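Colicin-B (Escherichia coli, PDB 1RH1) kills Escherichia coli and closely related bacteria by forming channels that depolarize the cytoplasmic membrane and dissipate cellular energy. Local coordinates at residues A[15-27]-A[255-267]. Residues are numbered along the deposited sequence; the frame is centred on the assembly and turned at random.
Sequences YGDTMVVWPSTGR and VEAGYTMSSNNHD
The indole of Trp22 meets Ser262 at its edge: Ser262 CA lies near the ring plane, 4.0 Å from Trp22 CE3. Ser24 N sits above one face, displaced toward the rim, while Ser293 and Ala300 of the long helix 291-340 also touch the Trp22 side chain. With CG anti to the backbone N (chi1 176°), the indole extends from the sheet face that also carries Val20, Thr260 and Ser262, and Trp22 CB rests 3.7 Å from Thr260 CB.

Three backbone hydrogen bonds define the pairing. Val20 N donates to Tyr259 O (2.7 Å), Met261 N to Val20 O, whose modelled position is less certain, and Trp22 N to Met261 O at 2.9 Å. The register Val20-Thr260, Val21-Met261, Trp22-Ser262 is therefore parallel, and the short strand axes are inclined by 40°.

On the reverse face, the side chains of Val21 and Met261 cross at about a right angle, with Val21 CG2 4.0 Å from Met261 CG. Beyond it, Met261 bends at chi3 (65°) and carries its methyl CE to Met19 SD, 3.7 Å away, and alongside Gly16. Met19 in turn lays its CE near Thr260 O.

Past the strands, Ser24 N makes a weak hydrogen bond to Ser263 OG (3.3 Å), at the type I turn Ser262-Asn265; Ser24 OG is hydrogen-bonded to Glu287 OE2.

Asp17 to Ser24 form the TonB box, the motif characteristic of TonB-dependent colicins. Here it is not a loose tail: residues 20-22 form a two-stranded parallel sheet with 260-262, fastening the box to the globular N-terminal part of colicin B.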
ATOM      1  N   TYR A  15       1.064   4.665  -8.180  1.00 49.07           N
ATOM      2  CA  TYR A  15       1.036   3.250  -7.776  1.00 54.39           C
ATOM      3  C   TYR A  15      -0.328   2.788  -7.257  1.00 53.18           C
ATOM      4  O   TYR A  15      -0.486   2.029  -6.289  1.00 51.58           O
ATOM      5  CB  TYR A  15       2.122   2.988  -6.709  1.00 54.87           C
ATOM      6  CG  TYR A  15       3.559   3.094  -7.221  1.00 56.83           C
ATOM      7  CD1 TYR A  15       4.554   3.589  -6.365  1.00 56.93           C
ATOM      8  CD2 TYR A  15       3.890   2.709  -8.532  1.00 56.20           C
ATOM      9  CE1 TYR A  15       5.877   3.703  -6.810  1.00 56.87           C
ATOM     10  CE2 TYR A  15       5.213   2.824  -8.980  1.00 57.87           C
ATOM     11  CZ  TYR A  15       6.202   3.321  -8.119  1.00 58.64           C
ATOM     12  OH  TYR A  15       7.512   3.441  -8.568  1.00 58.55           O
ATOM     13  N   GLY A  16      -1.311   3.354  -7.987  1.00 52.94           N
ATOM     14  CA  GLY A  16      -2.757   3.206  -7.812  1.00 50.34           C
ATOM     15  C   GLY A  16      -3.334   3.663  -6.467  1.00 51.36           C
ATOM     16  O   GLY A  16      -4.513   3.404  -6.201  1.00 50.34           O
ATOM     17  N   ASP A  17      -2.520   4.409  -5.681  1.00 45.03           N
ATOM     18  CA  ASP A  17      -2.696   4.799  -4.280  1.00 44.08           C
ATOM     19  C   ASP A  17      -3.268   3.649  -3.438  1.00 38.48           C
ATOM     20  O   ASP A  17      -4.357   3.614  -2.864  1.00 34.82           O
ATOM     21  CB  ASP A  17      -3.557   6.102  -4.185  1.00 44.23           C
ATOM     22  CG  ASP A  17      -5.061   6.118  -4.446  1.00 46.61           C
ATOM     23  OD1 ASP A  17      -5.800   6.459  -3.519  1.00 47.23           O
ATOM     24  OD2 ASP A  17      -5.495   5.841  -5.565  1.00 47.75           O
ATOM     25  N   THR A  18      -2.328   2.684  -3.453  1.00 34.10           N
ATOM     26  CA  THR A  18      -2.306   1.350  -2.850  1.00 30.42           C
ATOM     27  C   THR A  18      -3.184   0.319  -3.574  1.00 29.38           C
ATOM     28  O   THR A  18      -3.491  -0.737  -3.011  1.00 29.59           O
ATOM     29  CB  THR A  18      -2.735   1.360  -1.330  1.00 30.42           C
ATOM     30  OG1 THR A  18      -2.533   2.658  -0.768  1.00 28.33           O
ATOM     31  CG2 THR A  18      -1.913   0.321  -0.543  1.00 27.55           C
ATOM     32  N   MET A  19      -3.584   0.533  -4.833  1.00 22.54           N
ATOM     33  CA  MET A  19      -4.444  -0.434  -5.496  1.00 18.77           C
ATOM     34  C   MET A  19      -3.763  -1.341  -6.514  1.00 18.86           C
ATOM     35  O   MET A  19      -2.930  -0.908  -7.314  1.00 20.78           O
ATOM     36  CB  MET A  19      -5.590   0.319  -6.154  1.00 16.28           C
ATOM     37  CG  MET A  19      -6.588   0.822  -5.141  1.00 10.86           C
ATOM     38  SD  MET A  19      -7.632   2.095  -5.874  1.00 13.36           S
ATOM     39  CE  MET A  19      -8.963   1.115  -6.502  1.00 17.61           C
ATOM     40  N   VAL A  20      -4.118  -2.635  -6.469  1.00 17.15           N
ATOM     41  CA  VAL A  20      -3.583  -3.640  -7.388  1.00 16.81           C
ATOM     42  C   VAL A  20      -4.485  -3.705  -8.617  1.00 15.76           C
ATOM     43  O   VAL A  20      -5.662  -3.373  -8.515  1.00 14.82           O
ATOM     44  CB  VAL A  20      -3.502  -5.058  -6.710  1.00 15.50           C
ATOM     45  CG1 VAL A  20      -2.971  -4.919  -5.282  1.00 18.18           C
ATOM     46  CG2 VAL A  20      -4.859  -5.727  -6.599  1.00 18.89           C
ATOM     47  N   VAL A  21      -4.004  -4.102  -9.800  1.00 16.87           N
ATOM     48  CA  VAL A  21      -4.873  -4.153 -10.969  1.00 15.02           C
ATOM     49  C   VAL A  21      -5.717  -5.406 -11.112  1.00 16.83           C
ATOM     50  O   VAL A  21      -5.311  -6.544 -10.868  1.00 21.25           O
ATOM     51  CB  VAL A  21      -3.996  -3.938 -12.209  1.00 14.47           C
ATOM     52  CG1 VAL A  21      -4.564  -4.479 -13.509  1.00 15.70           C
ATOM     53  CG2 VAL A  21      -3.956  -2.435 -12.415  1.00 17.02           C
ATOM     54  N   TRP A  22      -6.972  -5.165 -11.453  1.00 16.98           N
ATOM     55  CA  TRP A  22      -7.834  -6.263 -11.812  1.00 14.41           C
ATOM     56  C   TRP A  22      -7.853  -6.113 -13.323  1.00 16.54           C
ATOM     57  O   TRP A  22      -8.286  -5.070 -13.829  1.00 15.97           O
ATOM     58  CB  TRP A  22      -9.231  -6.093 -11.231  1.00 13.96           C
ATOM     59  CG  TRP A  22     -10.158  -7.199 -11.686  1.00 12.29           C
ATOM     60  CD1 TRP A  22      -9.989  -8.489 -11.269  1.00 16.43           C
ATOM     61  CD2 TRP A  22     -11.216  -7.052 -12.533  1.00 16.96           C
ATOM     62  NE1 TRP A  22     -10.937  -9.181 -11.845  1.00 17.31           N
ATOM     63  CE2 TRP A  22     -11.691  -8.365 -12.605  1.00 17.34           C
ATOM     64  CE3 TRP A  22     -11.848  -6.030 -13.243  1.00 19.08           C
ATOM     65  CZ2 TRP A  22     -12.803  -8.672 -13.383  1.00 15.23           C
ATOM     66  CZ3 TRP A  22     -12.961  -6.339 -14.023  1.00 18.39           C
ATOM     67  CH2 TRP A  22     -13.429  -7.649 -14.089  1.00 16.46           C
ATOM     68  N   PRO A  23      -7.326  -7.099 -14.079  1.00 15.51           N
ATOM     69  CA  PRO A  23      -7.308  -7.095 -15.537  1.00 18.66           C
ATOM     70  C   PRO A  23      -8.756  -7.293 -15.902  1.00 20.63           C
ATOM     71  O   PRO A  23      -9.344  -8.312 -15.538  1.00 24.24           O
ATOM     72  CB  PRO A  23      -6.434  -8.245 -15.895  1.00 17.42           C
ATOM     73  CG  PRO A  23      -5.668  -8.554 -14.626  1.00 18.44           C
ATOM     74  CD  PRO A  23      -6.725  -8.330 -13.579  1.00 17.16           C
ATOM     75  N   SER A  24      -9.342  -6.298 -16.558  1.00 20.75           N
ATOM     76  CA  SER A  24     -10.766  -6.319 -16.836  1.00 25.46           C
ATOM     77  C   SER A  24     -11.259  -7.530 -17.606  1.00 28.69           C
ATOM     78  O   SER A  24     -10.493  -8.209 -18.296  1.00 32.67           O
ATOM     79  CB  SER A  24     -11.136  -5.053 -17.589  1.00 25.75           C
ATOM     80  OG  SER A  24     -12.538  -4.994 -17.782  1.00 25.77           O
ATOM     81  N   THR A  25     -12.560  -7.795 -17.435  1.00 32.49           N
ATOM     82  CA  THR A  25     -13.266  -8.908 -18.062  1.00 36.49           C
ATOM     83  C   THR A  25     -13.058  -8.969 -19.586  1.00 37.77           C
ATOM     84  O   THR A  25     -12.881 -10.061 -20.132  1.00 35.99           O
ATOM     85  CB  THR A  25     -14.773  -8.759 -17.631  1.00 38.28           C
ATOM     86  OG1 THR A  25     -15.357 -10.022 -17.923  1.00 40.79           O
ATOM     87  CG2 THR A  25     -15.564  -7.616 -18.299  1.00 37.91           C
ATOM     88  N   GLY A  26     -13.004  -7.805 -20.265  1.00 39.84           N
ATOM     89  CA  GLY A  26     -12.758  -7.754 -21.698  1.00 42.54           C
ATOM     90  C   GLY A  26     -13.155  -6.430 -22.338  1.00 43.65           C
ATOM     91  O   GLY A  26     -12.309  -5.651 -22.794  1.00 44.44           O
ATOM     92  N   ARG A  27     -14.485  -6.269 -22.357  1.00 44.49           N
ATOM     93  CA  ARG A  27     -15.323  -5.190 -22.891  1.00 46.52           C
ATOM     94  C   ARG A  27     -16.350  -5.867 -23.783  1.00 46.18           C
ATOM     95  O   ARG A  27     -16.026  -6.354 -24.875  1.00 47.57           O
ATOM     96  CB  ARG A  27     -14.635  -4.128 -23.805  1.00 46.43           C
ATOM     97  CG  ARG A  27     -14.001  -2.919 -23.107  1.00 48.31           C
ATOM     98  CD  ARG A  27     -13.422  -1.883 -24.079  1.00 48.50           C
ATOM     99  NE  ARG A  27     -12.295  -2.390 -24.860  1.00 48.99           N
ATOM    100  CZ  ARG A  27     -11.012  -2.203 -24.503  1.00 49.22           C
ATOM    101  NH1 ARG A  27     -10.681  -1.527 -23.395  1.00 47.57           N
ATOM    102  NH2 ARG A  27     -10.040  -2.732 -25.249  1.00 47.32           N
ATOM    103  N   VAL A 255     -16.575   4.541   4.184  1.00  2.48           N
ATOM    104  CA  VAL A 255     -15.928   3.246   4.107  1.00  4.46           C
ATOM    105  C   VAL A 255     -14.476   3.338   3.650  1.00  3.71           C
ATOM    106  O   VAL A 255     -13.956   4.406   3.345  1.00  3.88           O
ATOM    107  CB  VAL A 255     -16.720   2.310   3.135  1.00  2.00           C
ATOM    108  CG1 VAL A 255     -18.097   2.082   3.714  1.00  2.00           C
ATOM    109  CG2 VAL A 255     -16.817   2.893   1.728  1.00  2.00           C
ATOM    110  N   GLU A 256     -13.804   2.195   3.625  1.00  2.00           N
ATOM    111  CA  GLU A 256     -12.476   2.097   3.076  1.00  2.00           C
ATOM    112  C   GLU A 256     -12.610   1.927   1.575  1.00  5.77           C
ATOM    113  O   GLU A 256     -13.546   1.271   1.101  1.00  6.46           O
ATOM    114  CB  GLU A 256     -11.780   0.901   3.663  1.00  2.00           C
ATOM    115  CG  GLU A 256     -10.416   0.665   3.050  1.00  3.28           C
ATOM    116  CD  GLU A 256      -9.627  -0.489   3.628  1.00  8.59           C
ATOM    117  OE1 GLU A 256      -8.447  -0.554   3.322  1.00 14.18           O
ATOM    118  OE2 GLU A 256     -10.151  -1.325   4.361  1.00 12.01           O
ATOM    119  N   ALA A 257     -11.656   2.496   0.830  1.00  4.68           N
ATOM    120  CA  ALA A 257     -11.652   2.389  -0.621  1.00  5.66           C
ATOM    121  C   ALA A 257     -11.238   1.008  -1.101  1.00  4.88           C
ATOM    122  O   ALA A 257     -10.715   0.211  -0.312  1.00  9.96           O
ATOM    123  CB  ALA A 257     -10.695   3.394  -1.236  1.00  2.00           C
ATOM    124  N   GLY A 258     -11.482   0.753  -2.401  1.00  4.12           N
ATOM    125  CA  GLY A 258     -11.177  -0.516  -3.016  1.00  2.00           C
ATOM    126  C   GLY A 258      -9.696  -0.825  -3.103  1.00  2.00           C
ATOM    127  O   GLY A 258      -8.832   0.025  -2.952  1.00  2.00           O
ATOM    128  N   TYR A 259      -9.403  -2.095  -3.345  1.00  3.86           N
ATOM    129  CA  TYR A 259      -8.049  -2.571  -3.524  1.00  7.78           C
ATOM    130  C   TYR A 259      -7.679  -2.896  -4.973  1.00  8.27           C
ATOM    131  O   TYR A 259      -6.484  -3.044  -5.258  1.00  9.97           O
ATOM    132  CB  TYR A 259      -7.843  -3.797  -2.679  1.00  2.00           C
ATOM    133  CG  TYR A 259      -7.787  -3.514  -1.201  1.00  3.19           C
ATOM    134  CD1 TYR A 259      -6.545  -3.531  -0.567  1.00  2.00           C
ATOM    135  CD2 TYR A 259      -8.963  -3.299  -0.475  1.00  3.67           C
ATOM    136  CE1 TYR A 259      -6.467  -3.350   0.809  1.00  2.00           C
ATOM    137  CE2 TYR A 259      -8.893  -3.112   0.910  1.00  6.16           C
ATOM    138  CZ  TYR A 259      -7.640  -3.151   1.536  1.00  6.35           C
ATOM    139  OH  TYR A 259      -7.564  -3.073   2.908  1.00  5.80           O
ATOM    140  N   THR A 260      -8.629  -3.035  -5.912  1.00  7.17           N
ATOM    141  CA  THR A 260      -8.294  -3.294  -7.314  1.00  8.50           C
ATOM    142  C   THR A 260      -8.790  -2.241  -8.305  1.00  8.51           C
ATOM    143  O   THR A 260      -9.938  -1.813  -8.203  1.00  8.29           O
ATOM    144  CB  THR A 260      -8.842  -4.660  -7.818  1.00  5.98           C
ATOM    145  OG1 THR A 260     -10.206  -4.651  -7.449  1.00 11.35           O
ATOM    146  CG2 THR A 260      -8.206  -5.898  -7.244  1.00  5.55           C
ATOM    147  N   MET A 261      -7.969  -1.774  -9.257  1.00  8.00           N
ATOM    148  CA  MET A 261      -8.469  -0.900 -10.307  1.00 13.09           C
ATOM    149  C   MET A 261      -8.651  -1.710 -11.568  1.00 13.71           C
ATOM    150  O   MET A 261      -7.715  -2.377 -12.008  1.00 13.52           O
ATOM    151  CB  MET A 261      -7.517   0.272 -10.617  1.00 19.48           C
ATOM    152  CG  MET A 261      -6.023   0.182 -10.256  1.00 30.88           C
ATOM    153  SD  MET A 261      -5.114   1.758 -10.381  1.00 38.23           S
ATOM    154  CE  MET A 261      -5.935   2.687  -9.099  1.00 34.46           C
ATOM    155  N   SER A 262      -9.882  -1.695 -12.112  1.00 14.78           N
ATOM    156  CA  SER A 262     -10.275  -2.358 -13.368  1.00 14.47           C
ATOM    157  C   SER A 262      -9.379  -1.834 -14.489  1.00 15.97           C
ATOM    158  O   SER A 262      -9.122  -0.625 -14.527  1.00 18.60           O
ATOM    159  CB  SER A 262     -11.754  -2.042 -13.650  1.00 15.91           C
ATOM    160  OG  SER A 262     -12.247  -2.417 -14.930  1.00 17.42           O
ATOM    161  N   SER A 263      -8.860  -2.667 -15.408  1.00 15.15           N
ATOM    162  CA  SER A 263      -7.889  -2.158 -16.375  1.00 16.21           C
ATOM    163  C   SER A 263      -8.435  -1.129 -17.358  1.00 15.41           C
ATOM    164  O   SER A 263      -7.669  -0.346 -17.919  1.00 14.34           O
ATOM    165  CB  SER A 263      -7.283  -3.309 -17.176  1.00 15.50           C
ATOM    166  OG  SER A 263      -8.145  -3.732 -18.226  1.00 19.46           O
ATOM    167  N   ASN A 264      -9.763  -1.121 -17.549  1.00 15.15           N
ATOM    168  CA  ASN A 264     -10.396  -0.243 -18.521  1.00 12.10           C
ATOM    169  C   ASN A 264     -11.009   1.040 -17.995  1.00 10.50           C
ATOM    170  O   ASN A 264     -11.624   1.798 -18.744  1.00 11.66           O
ATOM    171  CB  ASN A 264     -11.442  -1.055 -19.275  1.00 16.23           C
ATOM    172  CG  ASN A 264     -10.853  -2.187 -20.123  1.00 19.31           C
ATOM    173  OD1 ASN A 264     -11.504  -3.214 -20.296  1.00 21.61           O
ATOM    174  ND2 ASN A 264      -9.645  -2.093 -20.685  1.00 16.22           N
ATOM    175  N   ASN A 265     -10.780   1.307 -16.709  1.00  7.94           N
ATOM    176  CA  ASN A 265     -11.175   2.529 -16.007  1.00  4.15           C
ATOM    177  C   ASN A 265     -10.050   3.569 -15.853  1.00  5.51           C
ATOM    178  O   ASN A 265      -8.903   3.242 -15.529  1.00  2.00           O
ATOM    179  CB  ASN A 265     -11.707   2.167 -14.616  1.00  5.26           C
ATOM    180  CG  ASN A 265     -13.039   1.437 -14.582  1.00  5.44           C
ATOM    181  OD1 ASN A 265     -13.507   0.939 -13.555  1.00  5.58           O
ATOM    182  ND2 ASN A 265     -13.678   1.358 -15.734  1.00 11.64           N
ATOM    183  N   HIS A 266     -10.389   4.855 -16.065  1.00  4.33           N
ATOM    184  CA  HIS A 266      -9.427   5.947 -15.998  1.00  3.92           C
ATOM    185  C   HIS A 266     -10.091   7.253 -15.645  1.00  2.00           C
ATOM    186  O   HIS A 266     -11.267   7.468 -15.916  1.00  2.00           O
ATOM    187  CB  HIS A 266      -8.718   6.124 -17.338  1.00  2.32           C
ATOM    188  CG  HIS A 266      -7.229   6.396 -17.232  1.00  8.07           C
ATOM    189  ND1 HIS A 266      -6.560   7.340 -17.885  1.00 10.93           N
ATOM    190  CD2 HIS A 266      -6.320   5.701 -16.440  1.00 12.35           C
ATOM    191  CE1 HIS A 266      -5.296   7.220 -17.501  1.00 12.77           C
ATOM    192  NE2 HIS A 266      -5.136   6.239 -16.632  1.00  8.77           N
ATOM    193  N   ASP A 267      -9.295   8.097 -14.981  1.00  5.35           N
ATOM    194  CA  ASP A 267      -9.628   9.495 -14.678  1.00  7.43           C
ATOM    195  C   ASP A 267      -8.416  10.357 -14.991  1.00  4.26           C
ATOM    196  O   ASP A 267      -7.273   9.978 -14.714  1.00  6.88           O
ATOM    197  CB  ASP A 267     -10.003   9.722 -13.203  1.00  6.85           C
ATOM    198  CG  ASP A 267      -9.059   9.254 -12.090  1.00  7.58           C
ATOM    199  OD1 ASP A 267      -9.283   9.633 -10.938  1.00  2.00           O
ATOM    200  OD2 ASP A 267      -8.121   8.499 -12.364  1.00 13.32           O
TER